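Long-range contact in N-terminal acetyltransferase B complex subunit MDM20 (Candida albicans, PDB 5K04), which serves as the non-catalytic, auxiliary subunit of the NatB complex, which acetylates protein N-termini, and probably scaffolds the catalytic subunit NAT3: residues Ser142-His154 with Leu175-Tyr189. Numbering follows the deposited sequence.
Sequences SRLHTLWYAFSFH and LMEGLQPFENTQEIY
Arg143 stands with CG anti to its backbone nitrogen (chi1 -180°) and runs fully extended to NE, carrying its guanidinium from the first turn of helix 143-157 into the loop that joins helices 162-177 and 185-192. Glu187, its chain likewise straight beyond CG, brings its carboxylate to the guanidinium edge. The grip is side-on: Arg143 NE donates to Glu187 OE2 at 3.0 Å and Arg143 NH2 to Glu187 OE1 at 2.8 Å, both nearly straight and close to the guanidinium plane, although the two planes are turned 39° apart. Glu183 instead lies flat over one guanidinium face, the planes only 10° apart, with OE1 3.4 Å from Arg143 CZ; this pairing is one of charge alone. Leu179 CB covers the opposite face, while Leu179 O accepts from Arg143 NH2 at 2.8 Å. Glu187 OE1 also takes the backbone N-H of Glu183, which arrives from the other face of the carboxylate than NH2 does.

Farther along the helix the contact turns apolar. Leu175 is a knob among Thr146, Tyr149, Ala150 and Phe153, its CD1 3.6 Å from Tyr149 CD2. Met176 lays SD against Ala150 CB and brings CE to 3.5 Å from Leu147 CD2. Thr146 turns its methyl to Leu175 and Leu179, its hydroxyl bonding to Asn137 of the preceding helix.

The packing is consistent with the family's TPR-like architecture. Arg143 joins its helix start to the loop and helix 185-192; Glu187's paired bonds fix the guanidinium's rotation, and its charge probably favours both carboxylates' ionised forms.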
loop_
_atom_site.group_PDB
_atom_site.type_symbol
_atom_site.label_atom_id
_atom_site.label_comp_id
_atom_site.label_asym_id
_atom_site.label_seq_id
_atom_site.Cartn_x
_atom_site.Cartn_y
_atom_site.Cartn_z
ATOM N N SER A 142 -19.679 30.786 -4.289
ATOM C CA SER A 142 -19.494 29.457 -4.848
ATOM C C SER A 142 -20.130 28.410 -3.953
ATOM O O SER A 142 -19.709 28.214 -2.808
ATOM C CB SER A 142 -18.015 29.154 -5.051
ATOM O OG SER A 142 -17.824 27.815 -5.476
ATOM N N ARG A 143 -21.151 27.751 -4.487
ATOM C CA ARG A 143 -21.702 26.552 -3.873
ATOM C C ARG A 143 -20.611 25.509 -3.618
ATOM O O ARG A 143 -20.569 24.887 -2.551
ATOM C CB ARG A 143 -22.777 26.016 -4.812
ATOM C CG ARG A 143 -23.468 24.808 -4.369
ATOM C CD ARG A 143 -24.497 24.429 -5.413
ATOM N NE ARG A 143 -25.301 23.359 -4.858
ATOM C CZ ARG A 143 -26.406 23.556 -4.149
ATOM N NH1 ARG A 143 -26.833 24.798 -3.918
ATOM N NH2 ARG A 143 -27.077 22.513 -3.672
ATOM N N LEU A 144 -19.716 25.317 -4.593
ATOM C CA LEU A 144 -18.608 24.380 -4.439
ATOM C C LEU A 144 -17.767 24.718 -3.214
ATOM O O LEU A 144 -17.430 23.833 -2.419
ATOM C CB LEU A 144 -17.741 24.393 -5.702
ATOM C CG LEU A 144 -16.551 23.416 -5.666
ATOM C CD1 LEU A 144 -17.034 21.995 -5.444
ATOM C CD2 LEU A 144 -15.717 23.482 -6.920
ATOM N N HIS A 145 -17.423 26.007 -3.049
ATOM C CA HIS A 145 -16.584 26.436 -1.931
ATOM C C HIS A 145 -17.288 26.250 -0.596
ATOM O O HIS A 145 -16.637 25.946 0.410
ATOM C CB HIS A 145 -16.164 27.895 -2.119
ATOM C CG HIS A 145 -15.260 28.095 -3.292
ATOM N ND1 HIS A 145 -14.965 29.338 -3.809
ATOM C CD2 HIS A 145 -14.594 27.198 -4.058
ATOM C CE1 HIS A 145 -14.166 29.197 -4.852
ATOM N NE2 HIS A 145 -13.927 27.910 -5.024
ATOM N N THR A 146 -18.610 26.444 -0.560
ATOM C CA THR A 146 -19.346 26.162 0.669
ATOM C C THR A 146 -19.261 24.680 1.020
ATOM O O THR A 146 -19.103 24.308 2.193
ATOM C CB THR A 146 -20.795 26.622 0.509
ATOM O OG1 THR A 146 -20.804 28.012 0.164
ATOM C CG2 THR A 146 -21.558 26.415 1.807
ATOM N N LEU A 147 -19.328 23.822 0.004
ATOM C CA LEU A 147 -19.205 22.386 0.218
ATOM C C LEU A 147 -17.822 22.031 0.751
ATOM O O LEU A 147 -17.695 21.227 1.680
ATOM C CB LEU A 147 -19.488 21.645 -1.095
ATOM C CG LEU A 147 -20.949 21.697 -1.539
ATOM C CD1 LEU A 147 -21.119 21.483 -3.038
ATOM C CD2 LEU A 147 -21.707 20.619 -0.776
ATOM N N TRP A 148 -16.775 22.605 0.140
ATOM C CA TRP A 148 -15.405 22.449 0.628
ATOM C C TRP A 148 -15.319 22.739 2.120
ATOM O O TRP A 148 -14.859 21.914 2.919
ATOM C CB TRP A 148 -14.474 23.400 -0.130
ATOM C CG TRP A 148 -14.204 23.002 -1.557
ATOM C CD1 TRP A 148 -14.792 21.985 -2.252
ATOM C CD2 TRP A 148 -13.248 23.603 -2.456
ATOM N NE1 TRP A 148 -14.265 21.917 -3.533
ATOM C CE2 TRP A 148 -13.315 22.891 -3.679
ATOM C CE3 TRP A 148 -12.345 24.667 -2.341
ATOM C CZ2 TRP A 148 -12.526 23.222 -4.785
ATOM C CZ3 TRP A 148 -11.553 24.997 -3.441
ATOM C CH2 TRP A 148 -11.655 24.276 -4.647
ATOM N N TYR A 149 -15.775 23.934 2.493
ATOM C CA TYR A 149 -15.716 24.392 3.873
ATOM C C TYR A 149 -16.447 23.422 4.796
ATOM O O TYR A 149 -15.910 23.015 5.830
ATOM C CB TYR A 149 -16.312 25.796 3.919
ATOM C CG TYR A 149 -16.133 26.542 5.202
ATOM C CD1 TYR A 149 -15.031 26.301 6.023
ATOM C CD2 TYR A 149 -17.064 27.505 5.600
ATOM C CE1 TYR A 149 -14.855 26.999 7.211
ATOM C CE2 TYR A 149 -16.894 28.220 6.797
ATOM C CZ TYR A 149 -15.783 27.962 7.596
ATOM O OH TYR A 149 -15.598 28.645 8.777
ATOM N N ALA A 150 -17.656 23.003 4.394
ATOM C CA ALA A 150 -18.457 22.056 5.170
ATOM C C ALA A 150 -17.763 20.707 5.287
ATOM O O ALA A 150 -17.687 20.115 6.375
ATOM C CB ALA A 150 -19.827 21.878 4.510
ATOM N N PHE A 151 -17.280 20.193 4.162
ATOM C CA PHE A 151 -16.568 18.922 4.181
ATOM C C PHE A 151 -15.329 18.996 5.071
ATOM O O PHE A 151 -14.992 18.020 5.753
ATOM C CB PHE A 151 -16.203 18.522 2.745
ATOM C CG PHE A 151 -15.569 17.165 2.640
ATOM C CD1 PHE A 151 -16.302 16.018 2.904
ATOM C CD2 PHE A 151 -14.237 17.044 2.278
ATOM C CE1 PHE A 151 -15.705 14.767 2.806
ATOM C CE2 PHE A 151 -13.644 15.806 2.171
ATOM C CZ PHE A 151 -14.376 14.662 2.439
ATOM N N SER A 152 -14.671 20.160 5.106
ATOM C CA SER A 152 -13.470 20.324 5.916
ATOM C C SER A 152 -13.777 20.213 7.404
ATOM O O SER A 152 -12.872 19.901 8.185
ATOM C CB SER A 152 -12.799 21.667 5.603
ATOM O OG SER A 152 -13.558 22.767 6.083
ATOM N N PHE A 153 -15.031 20.459 7.811
ATOM C CA PHE A 153 -15.401 20.290 9.216
ATOM C C PHE A 153 -15.493 18.822 9.591
ATOM O O PHE A 153 -15.143 18.438 10.712
ATOM C CB PHE A 153 -16.727 20.982 9.508
ATOM C CG PHE A 153 -16.597 22.449 9.729
ATOM C CD1 PHE A 153 -15.990 22.935 10.874
ATOM C CD2 PHE A 153 -17.051 23.351 8.776
ATOM C CE1 PHE A 153 -15.838 24.312 11.080
ATOM C CE2 PHE A 153 -16.915 24.720 8.968
ATOM C CZ PHE A 153 -16.306 25.206 10.126
ATOM N N HIS A 154 -15.961 17.999 8.659
ATOM C CA HIS A 154 -15.888 16.555 8.828
ATOM C C HIS A 154 -14.444 16.076 8.944
ATOM O O HIS A 154 -14.128 15.236 9.794
ATOM C CB HIS A 154 -16.564 15.857 7.655
ATOM C CG HIS A 154 -16.196 14.416 7.549
ATOM N ND1 HIS A 154 -16.553 13.490 8.504
ATOM C CD2 HIS A 154 -15.477 13.745 6.622
ATOM C CE1 HIS A 154 -16.090 12.304 8.158
ATOM N NE2 HIS A 154 -15.432 12.432 7.020
ATOM N N LEU A 175 -24.023 24.919 7.204
ATOM C CA LEU A 175 -23.549 25.246 5.860
ATOM C C LEU A 175 -24.260 24.414 4.805
ATOM O O LEU A 175 -24.630 24.926 3.743
ATOM C CB LEU A 175 -22.044 25.003 5.761
ATOM C CG LEU A 175 -21.146 26.017 6.445
ATOM C CD1 LEU A 175 -19.775 25.436 6.622
ATOM C CD2 LEU A 175 -21.109 27.295 5.618
ATOM N N MET A 176 -24.433 23.113 5.076
ATOM C CA MET A 176 -25.099 22.227 4.126
ATOM C C MET A 176 -26.588 22.542 4.027
ATOM O O MET A 176 -27.151 22.572 2.927
ATOM C CB MET A 176 -24.862 20.754 4.510
ATOM C CG MET A 176 -23.377 20.269 4.267
ATOM S SD MET A 176 -22.720 20.697 2.689
ATOM C CE MET A 176 -23.996 19.908 1.764
ATOM N N GLU A 177 -27.238 22.806 5.167
ATOM C CA GLU A 177 -28.643 23.194 5.135
ATOM C C GLU A 177 -28.842 24.433 4.268
ATOM O O GLU A 177 -29.849 24.532 3.557
ATOM C CB GLU A 177 -29.164 23.383 6.573
ATOM C CG GLU A 177 -29.309 22.017 7.332
ATOM C CD GLU A 177 -29.537 22.100 8.856
ATOM O OE1 GLU A 177 -29.457 23.205 9.448
ATOM O OE2 GLU A 177 -29.801 21.027 9.461
ATOM N N GLY A 178 -27.857 25.343 4.241
ATOM C CA GLY A 178 -27.921 26.534 3.394
ATOM C C GLY A 178 -27.939 26.253 1.895
ATOM O O GLY A 178 -28.287 27.150 1.119
ATOM N N LEU A 179 -27.586 25.034 1.477
ATOM C CA LEU A 179 -27.477 24.662 0.067
ATOM C C LEU A 179 -28.697 23.911 -0.446
ATOM O O LEU A 179 -28.727 23.529 -1.620
ATOM C CB LEU A 179 -26.233 23.810 -0.158
ATOM C CG LEU A 179 -24.944 24.526 0.246
ATOM C CD1 LEU A 179 -23.732 23.615 0.085
ATOM C CD2 LEU A 179 -24.797 25.805 -0.577
ATOM N N GLN A 180 -29.685 23.668 0.408
ATOM C CA GLN A 180 -30.873 22.970 -0.037
ATOM C C GLN A 180 -31.642 23.836 -1.032
ATOM O O GLN A 180 -31.661 25.060 -0.910
ATOM C CB GLN A 180 -31.763 22.612 1.154
ATOM C CG GLN A 180 -31.242 21.445 1.979
ATOM C CD GLN A 180 -31.949 21.328 3.296
ATOM O OE1 GLN A 180 -32.503 20.280 3.628
ATOM N NE2 GLN A 180 -31.953 22.420 4.058
ATOM N N PRO A 181 -32.308 23.213 -2.024
ATOM C CA PRO A 181 -32.401 21.752 -2.211
ATOM C C PRO A 181 -31.127 21.163 -2.798
ATOM O O PRO A 181 -30.441 21.835 -3.573
ATOM C CB PRO A 181 -33.574 21.602 -3.191
ATOM C CG PRO A 181 -33.512 22.877 -4.019
ATOM C CD PRO A 181 -33.050 23.958 -3.063
ATOM N N PHE A 182 -30.817 19.925 -2.422
ATOM C CA PHE A 182 -29.595 19.274 -2.867
ATOM C C PHE A 182 -29.719 18.836 -4.324
ATOM O O PHE A 182 -30.779 18.396 -4.775
ATOM C CB PHE A 182 -29.269 18.069 -1.967
ATOM C CG PHE A 182 -29.014 18.438 -0.532
ATOM C CD1 PHE A 182 -28.064 19.387 -0.204
ATOM C CD2 PHE A 182 -29.742 17.861 0.492
ATOM C CE1 PHE A 182 -27.839 19.743 1.115
ATOM C CE2 PHE A 182 -29.510 18.209 1.808
ATOM C CZ PHE A 182 -28.558 19.154 2.118
ATOM N N GLU A 183 -28.615 18.944 -5.053
ATOM C CA GLU A 183 -28.622 18.692 -6.483
ATOM C C GLU A 183 -28.048 17.334 -6.862
ATOM O O GLU A 183 -28.266 16.885 -7.990
ATOM C CB GLU A 183 -27.847 19.798 -7.213
ATOM C CG GLU A 183 -28.540 21.170 -7.144
ATOM C CD GLU A 183 -27.611 22.324 -7.493
ATOM O OE1 GLU A 183 -27.951 23.489 -7.167
ATOM O OE2 GLU A 183 -26.543 22.055 -8.088
ATOM N N ASN A 184 -27.325 16.669 -5.958
ATOM C CA ASN A 184 -26.731 15.384 -6.285
ATOM C C ASN A 184 -26.425 14.628 -4.999
ATOM O O ASN A 184 -26.553 15.152 -3.889
ATOM C CB ASN A 184 -25.470 15.547 -7.133
ATOM C CG ASN A 184 -24.394 16.309 -6.411
ATOM O OD1 ASN A 184 -23.858 15.847 -5.394
ATOM N ND2 ASN A 184 -24.044 17.482 -6.948
ATOM N N THR A 185 -25.992 13.379 -5.177
ATOM C CA THR A 185 -25.779 12.465 -4.062
ATOM C C THR A 185 -24.499 12.770 -3.287
ATOM O O THR A 185 -24.372 12.340 -2.135
ATOM C CB THR A 185 -25.780 11.021 -4.589
ATOM O OG1 THR A 185 -25.453 10.136 -3.521
ATOM C CG2 THR A 185 -24.744 10.835 -5.657
ATOM N N GLN A 186 -23.569 13.529 -3.886
ATOM C CA GLN A 186 -22.371 13.973 -3.171
ATOM C C GLN A 186 -22.713 15.006 -2.104
ATOM O O GLN A 186 -22.198 14.945 -0.977
ATOM C CB GLN A 186 -21.351 14.551 -4.155
ATOM C CG GLN A 186 -20.813 13.550 -5.156
ATOM C CD GLN A 186 -19.866 12.525 -4.545
ATOM O OE1 GLN A 186 -19.531 12.572 -3.358
ATOM N NE2 GLN A 186 -19.416 11.594 -5.373
ATOM N N GLU A 187 -23.550 15.987 -2.458
ATOM C CA GLU A 187 -23.957 16.995 -1.483
ATOM C C GLU A 187 -24.731 16.346 -0.339
ATOM O O GLU A 187 -24.491 16.647 0.835
ATOM C CB GLU A 187 -24.799 18.087 -2.161
ATOM C CG GLU A 187 -24.157 18.703 -3.378
ATOM C CD GLU A 187 -25.003 19.789 -4.010
ATOM O OE1 GLU A 187 -26.190 19.908 -3.639
ATOM O OE2 GLU A 187 -24.478 20.525 -4.887
ATOM N N ILE A 188 -25.658 15.445 -0.668
ATOM C CA ILE A 188 -26.406 14.728 0.359
ATOM C C ILE A 188 -25.454 13.948 1.259
ATOM O O ILE A 188 -25.585 13.968 2.490
ATOM C CB ILE A 188 -27.459 13.816 -0.300
ATOM C CG1 ILE A 188 -28.518 14.658 -1.030
ATOM C CG2 ILE A 188 -28.100 12.909 0.730
ATOM C CD1 ILE A 188 -29.538 13.846 -1.831
ATOM N N TYR A 189 -24.460 13.280 0.661
ATOM C CA TYR A 189 -23.454 12.576 1.455
ATOM C C TYR A 189 -22.813 13.510 2.487
ATOM O O TYR A 189 -22.757 13.185 3.679
ATOM C CB TYR A 189 -22.401 11.959 0.526
ATOM C CG TYR A 189 -21.168 11.420 1.243
ATOM C CD1 TYR A 189 -21.176 10.155 1.847
ATOM C CD2 TYR A 189 -19.990 12.176 1.309
ATOM C CE1 TYR A 189 -20.045 9.666 2.524
ATOM C CE2 TYR A 189 -18.847 11.686 1.957
ATOM C CZ TYR A 189 -18.889 10.439 2.570
ATOM O OH TYR A 189 -17.783 9.967 3.210
#